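Local structure of 7,8-dihydro-6-hydroxymethylpterin pyrophosphokinase-dihydropteroate synthase (Plasmodium falciparum, 6JWS) at residues 604-609 with 672-677; 389-394 with 685-690. The protein probably catalyses two successive steps of folate synthesis: ATP-dependent pyrophosphorylation of 6-hydroxymethyl-7,8-dihydropterin, then condensation of the product with 4-aminobenzoate to 7,8-dihydropteroate. The protein carries 1 engineered substitution. All coordinates share one frame; numbering follows the deposited sequence.

Interaction 1: 604-609 with 672-677; sequences IGYSRK and AIASYS. With PT1 (pteroic acid), chain I.
Tyr-606 lays one face of its ring against Ile-673, and most of the apolar contact follows from that. Methyl CG2 of Ile-673 stands 3.7 Å from the centroid of the Tyr-606 ring, a CH-pi contact shifted toward the rim at CD2. A chi1 of 55° puts CG of Tyr-606 between its own backbone N and carbonyl carbon, and the ring then runs past Ile-673 in the opposite sense. At its far end, Tyr-606 OH lies 3.2 Å from Ala-674 CB. Separately, Ile-604 brings CD1 to 3.5 Å from Ser-677 OG.

Polar groups find partners within their own segment, on the ligand or elsewhere in the chain. Ser-677 OG donates to Ile-673 O at 2.8 Å from above the carbonyl plane, while Ser-677 N reaches that oxygen from the opposite face. The type II turn from Tyr-606 to Lys-609 reverses the chain, and the extended Lys-609 side chain, running along the aminobenzoate, reaches Gly-605 O with NZ, 2.7 Å. NZ also donates to O1 of pteroic acid at 2.6 Å and to Leu-578 O, so three oxygens fix the ammonium.

This loop, after strand 603-604 of the TIM barrel, lines the pteroic acid pocket through Gly-605 and Lys-609, while Tyr-606 rests on helix 657-680. Phe-611 of helix 610-613 touches Tyr-606 and Ile-673, and Ser-675 OG is hydrogen-bonded to Ser-675 OG of the second subunit.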
# COMPACT_ATOMS: atom_id res chain seq x y z
N ILE B 604 -15.39 -3.67 8.72
CA ILE B 604 -15.30 -5.01 8.16
C ILE B 604 -14.82 -6.00 9.21
O ILE B 604 -14.10 -5.62 10.13
CB ILE B 604 -14.40 -5.09 6.91
CG1 ILE B 604 -12.92 -4.93 7.25
CG2 ILE B 604 -14.84 -4.11 5.81
CD1 ILE B 604 -11.98 -5.12 6.07
N GLY B 605 -15.17 -7.29 9.01
CA GLY B 605 -14.71 -8.38 9.84
C GLY B 605 -14.19 -9.56 9.01
O GLY B 605 -14.97 -10.33 8.44
N TYR B 606 -12.87 -9.71 8.96
CA TYR B 606 -12.23 -10.80 8.23
C TYR B 606 -11.63 -11.81 9.21
O TYR B 606 -11.20 -12.88 8.81
CB TYR B 606 -11.08 -10.24 7.40
CG TYR B 606 -10.07 -9.45 8.20
CD1 TYR B 606 -9.09 -10.07 8.97
CD2 TYR B 606 -10.08 -8.06 8.15
CE1 TYR B 606 -8.17 -9.32 9.71
CE2 TYR B 606 -9.17 -7.31 8.87
CZ TYR B 606 -8.20 -7.94 9.63
OH TYR B 606 -7.33 -7.15 10.35
N SER B 607 -11.58 -11.43 10.49
CA SER B 607 -10.74 -12.09 11.47
C SER B 607 -11.05 -13.58 11.58
O SER B 607 -12.16 -13.98 11.96
CB SER B 607 -10.85 -11.40 12.82
OG SER B 607 -9.90 -11.93 13.74
N ARG B 608 -10.04 -14.40 11.28
CA ARG B 608 -10.02 -15.83 11.47
C ARG B 608 -11.05 -16.53 10.60
O ARG B 608 -11.43 -17.65 10.91
CB ARG B 608 -10.17 -16.20 12.95
CG ARG B 608 -8.99 -15.79 13.82
CD ARG B 608 -9.21 -16.28 15.23
NE ARG B 608 -8.14 -15.83 16.11
CZ ARG B 608 -8.08 -16.06 17.43
NH1 ARG B 608 -9.04 -16.76 18.02
NH2 ARG B 608 -7.08 -15.60 18.16
N LYS B 609 -11.46 -15.93 9.48
CA LYS B 609 -12.48 -16.52 8.64
C LYS B 609 -11.83 -17.47 7.63
O LYS B 609 -10.66 -17.33 7.30
CB LYS B 609 -13.31 -15.43 7.93
CG LYS B 609 -14.11 -14.56 8.89
CD LYS B 609 -15.15 -13.66 8.27
CE LYS B 609 -16.07 -13.15 9.38
NZ LYS B 609 -16.97 -12.06 8.95
N ALA B 672 -2.18 -9.39 7.33
CA ALA B 672 -2.06 -8.94 5.95
C ALA B 672 -3.28 -8.09 5.56
O ALA B 672 -3.15 -7.06 4.91
CB ALA B 672 -1.88 -10.14 5.04
N ILE B 673 -4.49 -8.53 5.97
CA ILE B 673 -5.70 -7.79 5.63
C ILE B 673 -5.80 -6.52 6.47
O ILE B 673 -6.31 -5.50 6.01
CB ILE B 673 -6.96 -8.69 5.72
CG1 ILE B 673 -6.83 -9.87 4.75
CG2 ILE B 673 -8.22 -7.87 5.43
CD1 ILE B 673 -7.92 -10.91 4.87
N ALA B 674 -5.25 -6.56 7.69
CA ALA B 674 -5.12 -5.33 8.48
C ALA B 674 -4.31 -4.28 7.72
O ALA B 674 -4.68 -3.10 7.72
CB ALA B 674 -4.52 -5.61 9.84
N SER B 675 -3.22 -4.72 7.06
CA SER B 675 -2.33 -3.82 6.32
C SER B 675 -3.06 -3.22 5.12
O SER B 675 -3.00 -2.01 4.91
CB SER B 675 -1.10 -4.52 5.81
OG SER B 675 -0.41 -5.07 6.91
N TYR B 676 -3.66 -4.12 4.33
CA TYR B 676 -4.48 -3.77 3.19
C TYR B 676 -5.54 -2.75 3.63
O TYR B 676 -5.71 -1.72 2.98
CB TYR B 676 -5.10 -5.03 2.58
CG TYR B 676 -5.96 -4.75 1.38
CD1 TYR B 676 -5.37 -4.37 0.18
CD2 TYR B 676 -7.35 -4.87 1.43
CE1 TYR B 676 -6.13 -4.10 -0.94
CE2 TYR B 676 -8.13 -4.63 0.31
CZ TYR B 676 -7.52 -4.23 -0.86
OH TYR B 676 -8.25 -3.97 -1.98
N SER B 677 -6.20 -3.03 4.76
CA SER B 677 -7.28 -2.19 5.28
C SER B 677 -6.77 -0.81 5.65
O SER B 677 -7.45 0.19 5.40
CB SER B 677 -7.90 -2.83 6.51
OG SER B 677 -8.62 -4.00 6.13
C2 PT1 I . -18.79 -9.38 10.72
C3 PT1 I . -19.14 -10.34 11.77
C5 PT1 I . -20.00 -9.84 12.84
N6 PT1 I . -18.70 -11.62 11.78
C7 PT1 I . -20.09 -7.70 11.77
N9 PT1 I . -20.42 -8.54 12.80
C10 PT1 I . -19.09 -12.45 12.78
N11 PT1 I . -20.55 -6.39 11.74
C12 PT1 I . -19.93 -11.99 13.79
C21 PT1 I . -16.30 -17.73 8.02
O22 PT1 I . -15.26 -18.33 8.40
O1 PT1 I . -18.01 -9.77 9.70
N4 PT1 I . -19.26 -8.12 10.77
N8 PT1 I . -20.35 -10.70 13.81
C13 PT1 I . -18.63 -13.88 12.75
N14 PT1 I . -19.34 -14.58 11.65
C15 PT1 I . -18.63 -15.34 10.77
C16 PT1 I . -19.06 -15.45 9.43
C17 PT1 I . -17.46 -16.01 11.24
C18 PT1 I . -18.29 -16.24 8.54
C19 PT1 I . -16.72 -16.81 10.34
C20 PT1 I . -17.12 -16.91 8.98
O23 PT1 I . -16.64 -17.80 6.83

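Interaction 2: 389-394 with 685-690; sequences TNIVGI and IRVHDV. With MG (magnesium ion), chain O; PT1 (pteroic acid), chain I.
Ile-394 meets Arg-686 because of two torsions: chi1 of -174° sets CG of Arg-686 anti to its backbone N and starts an extended chain, while chi1 of -65° sends CG1 of Ile-394 away from its own carbonyl. The two side chains cross at about a right angle. CG1 of Ile-394 lies over the centre of one guanidinium face, and N8 of pteroic acid covers the opposite face, 3.3 Å from Arg-686 NH2. A salt bridge from NE to Asp-430 helps fix the guanidinium's rotation. CD1 of Ile-394 sits over the His-688 ring, 3.6 Å from its centroid, and His-688 ND1 is hydrogen-bonded to Ser-607 OG.

Underneath, strands 390-396 and 684-687, the first and eighth of the TIM barrel, run parallel and close it. Ile-685 N donates to Asn-390 O (2.8 Å), Val-392 N to Ile-685 O (2.6 Å) and Val-687 N to Val-392 O (2.7 Å); the last bond, from Ile-394 N to Val-687 O, is weak.

On the face away from the ligand, CG2 of Ile-391 packs 3.6 Å from CG2 of Val-687. Past the strand, Asp-689 OD1 binds magnesium at 2.3 Å, together with two waters, Glu-692 OE2 and the backbone O of Met-648.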
# COMPACT_ATOMS: atom_id res chain seq x y z
N THR B 389 -7.86 3.83 10.92
CA THR B 389 -8.35 2.47 11.01
C THR B 389 -8.44 2.08 12.48
O THR B 389 -7.42 1.88 13.14
CB THR B 389 -7.46 1.51 10.19
OG1 THR B 389 -7.50 1.93 8.83
CG2 THR B 389 -7.89 0.06 10.27
N ASN B 390 -9.68 1.99 12.99
CA ASN B 390 -9.96 1.67 14.38
C ASN B 390 -10.05 0.15 14.57
O ASN B 390 -10.59 -0.57 13.72
CB ASN B 390 -11.27 2.33 14.85
CG ASN B 390 -11.21 3.84 14.91
OD1 ASN B 390 -10.46 4.41 15.71
ND2 ASN B 390 -11.95 4.51 14.04
N ILE B 391 -9.54 -0.33 15.71
CA ILE B 391 -9.62 -1.74 16.03
C ILE B 391 -10.86 -2.00 16.88
O ILE B 391 -11.10 -1.33 17.88
CB ILE B 391 -8.34 -2.23 16.73
CG1 ILE B 391 -7.15 -2.18 15.78
CG2 ILE B 391 -8.57 -3.64 17.26
CD1 ILE B 391 -5.81 -2.36 16.44
N VAL B 392 -11.67 -2.95 16.42
CA VAL B 392 -12.82 -3.39 17.19
C VAL B 392 -12.48 -4.78 17.71
O VAL B 392 -12.30 -5.70 16.92
CB VAL B 392 -14.11 -3.41 16.34
CG1 VAL B 392 -15.31 -3.85 17.19
CG2 VAL B 392 -14.39 -2.05 15.70
N GLY B 393 -12.31 -4.90 19.03
CA GLY B 393 -11.96 -6.18 19.63
C GLY B 393 -13.20 -7.03 19.90
O GLY B 393 -14.24 -6.51 20.29
N ILE B 394 -13.09 -8.34 19.64
CA ILE B 394 -14.25 -9.23 19.62
C ILE B 394 -14.36 -9.93 20.97
O ILE B 394 -13.40 -10.54 21.43
CB ILE B 394 -14.13 -10.28 18.49
CG1 ILE B 394 -14.16 -9.67 17.09
CG2 ILE B 394 -15.18 -11.37 18.64
CD1 ILE B 394 -13.63 -10.61 16.02
N ILE B 685 -11.96 -2.22 11.87
CA ILE B 685 -11.75 -3.63 11.61
C ILE B 685 -12.03 -4.40 12.91
O ILE B 685 -11.64 -3.99 14.02
CB ILE B 685 -10.34 -3.89 11.02
CG1 ILE B 685 -9.22 -3.39 11.94
CG2 ILE B 685 -10.21 -3.27 9.63
CD1 ILE B 685 -7.80 -3.79 11.52
N ARG B 686 -12.73 -5.53 12.75
CA ARG B 686 -13.27 -6.30 13.85
C ARG B 686 -12.38 -7.52 13.99
O ARG B 686 -12.35 -8.36 13.09
CB ARG B 686 -14.71 -6.72 13.52
CG ARG B 686 -15.45 -7.42 14.65
CD ARG B 686 -16.81 -7.88 14.13
NE ARG B 686 -17.49 -8.66 15.15
CZ ARG B 686 -17.42 -9.98 15.28
NH1 ARG B 686 -16.72 -10.70 14.42
NH2 ARG B 686 -18.10 -10.58 16.24
N VAL B 687 -11.63 -7.61 15.10
CA VAL B 687 -10.56 -8.59 15.15
C VAL B 687 -10.55 -9.33 16.49
O VAL B 687 -10.96 -8.78 17.52
CB VAL B 687 -9.18 -7.96 14.82
CG1 VAL B 687 -9.14 -7.33 13.43
CG2 VAL B 687 -8.73 -6.96 15.89
N HIS B 688 -10.09 -10.59 16.47
CA HIS B 688 -9.83 -11.32 17.71
C HIS B 688 -8.46 -10.96 18.30
O HIS B 688 -8.26 -11.07 19.50
CB HIS B 688 -9.84 -12.83 17.47
CG HIS B 688 -11.12 -13.37 16.95
ND1 HIS B 688 -11.39 -13.44 15.59
CD2 HIS B 688 -12.20 -13.89 17.59
CE1 HIS B 688 -12.58 -13.99 15.41
NE2 HIS B 688 -13.10 -14.26 16.62
N ASP B 689 -7.51 -10.59 17.44
CA ASP B 689 -6.11 -10.50 17.83
C ASP B 689 -5.72 -9.02 17.89
O ASP B 689 -5.19 -8.47 16.94
CB ASP B 689 -5.26 -11.39 16.92
CG ASP B 689 -5.68 -12.86 16.92
OD1 ASP B 689 -5.30 -13.58 17.87
OD2 ASP B 689 -6.39 -13.31 15.96
N VAL B 690 -6.00 -8.39 19.04
CA VAL B 690 -5.95 -6.94 19.17
C VAL B 690 -4.48 -6.49 19.24
O VAL B 690 -4.11 -5.54 18.55
CB VAL B 690 -6.77 -6.44 20.37
CG1 VAL B 690 -6.59 -4.94 20.58
CG2 VAL B 690 -8.25 -6.77 20.27
MG MG O . -3.75 -13.71 19.56
C2 PT1 I . -18.79 -9.38 10.72
C3 PT1 I . -19.14 -10.34 11.77
C5 PT1 I . -20.00 -9.84 12.84
N6 PT1 I . -18.70 -11.62 11.78
C7 PT1 I . -20.09 -7.70 11.77
N9 PT1 I . -20.42 -8.54 12.80
C10 PT1 I . -19.09 -12.45 12.78
N11 PT1 I . -20.55 -6.39 11.74
C12 PT1 I . -19.93 -11.99 13.79
C21 PT1 I . -16.30 -17.73 8.02
O22 PT1 I . -15.26 -18.33 8.40
O1 PT1 I . -18.01 -9.77 9.70
N4 PT1 I . -19.26 -8.12 10.77
N8 PT1 I . -20.35 -10.70 13.81
C13 PT1 I . -18.63 -13.88 12.75
N14 PT1 I . -19.34 -14.58 11.65
C15 PT1 I . -18.63 -15.34 10.77
C16 PT1 I . -19.06 -15.45 9.43
C17 PT1 I . -17.46 -16.01 11.24
C18 PT1 I . -18.29 -16.24 8.54
C19 PT1 I . -16.72 -16.81 10.34
C20 PT1 I . -17.12 -16.91 8.98
O23 PT1 I . -16.64 -17.80 6.83
O HOH W 1 -1.93 -14.08 21.08
O HOH W 2 -3.99 -11.77 20.50

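In the fold
Following the chain from the N terminus, strand 390-396 begins the barrel and pairs with strand 684-687, the last, so interaction 2 closes a loop of some 290 residues that contains most of the pterin-binding barrel. Interaction 1 closes a loop of 62 residues nested inside it: it ties helix 657-680, which leads into strand 684-687, to the loop after the seventh strand, 603-604, while interaction 2 ties the eighth strand to the first. The two contacts also touch. Arg-608 NH2 forms a salt bridge with the magnesium ligand Asp-689, and Tyr-606 packs on Val-687. Both reach pteroic acid: Lys-609 bonds the pterin at its O1/N6 edge, and Arg-686 covers one ring face.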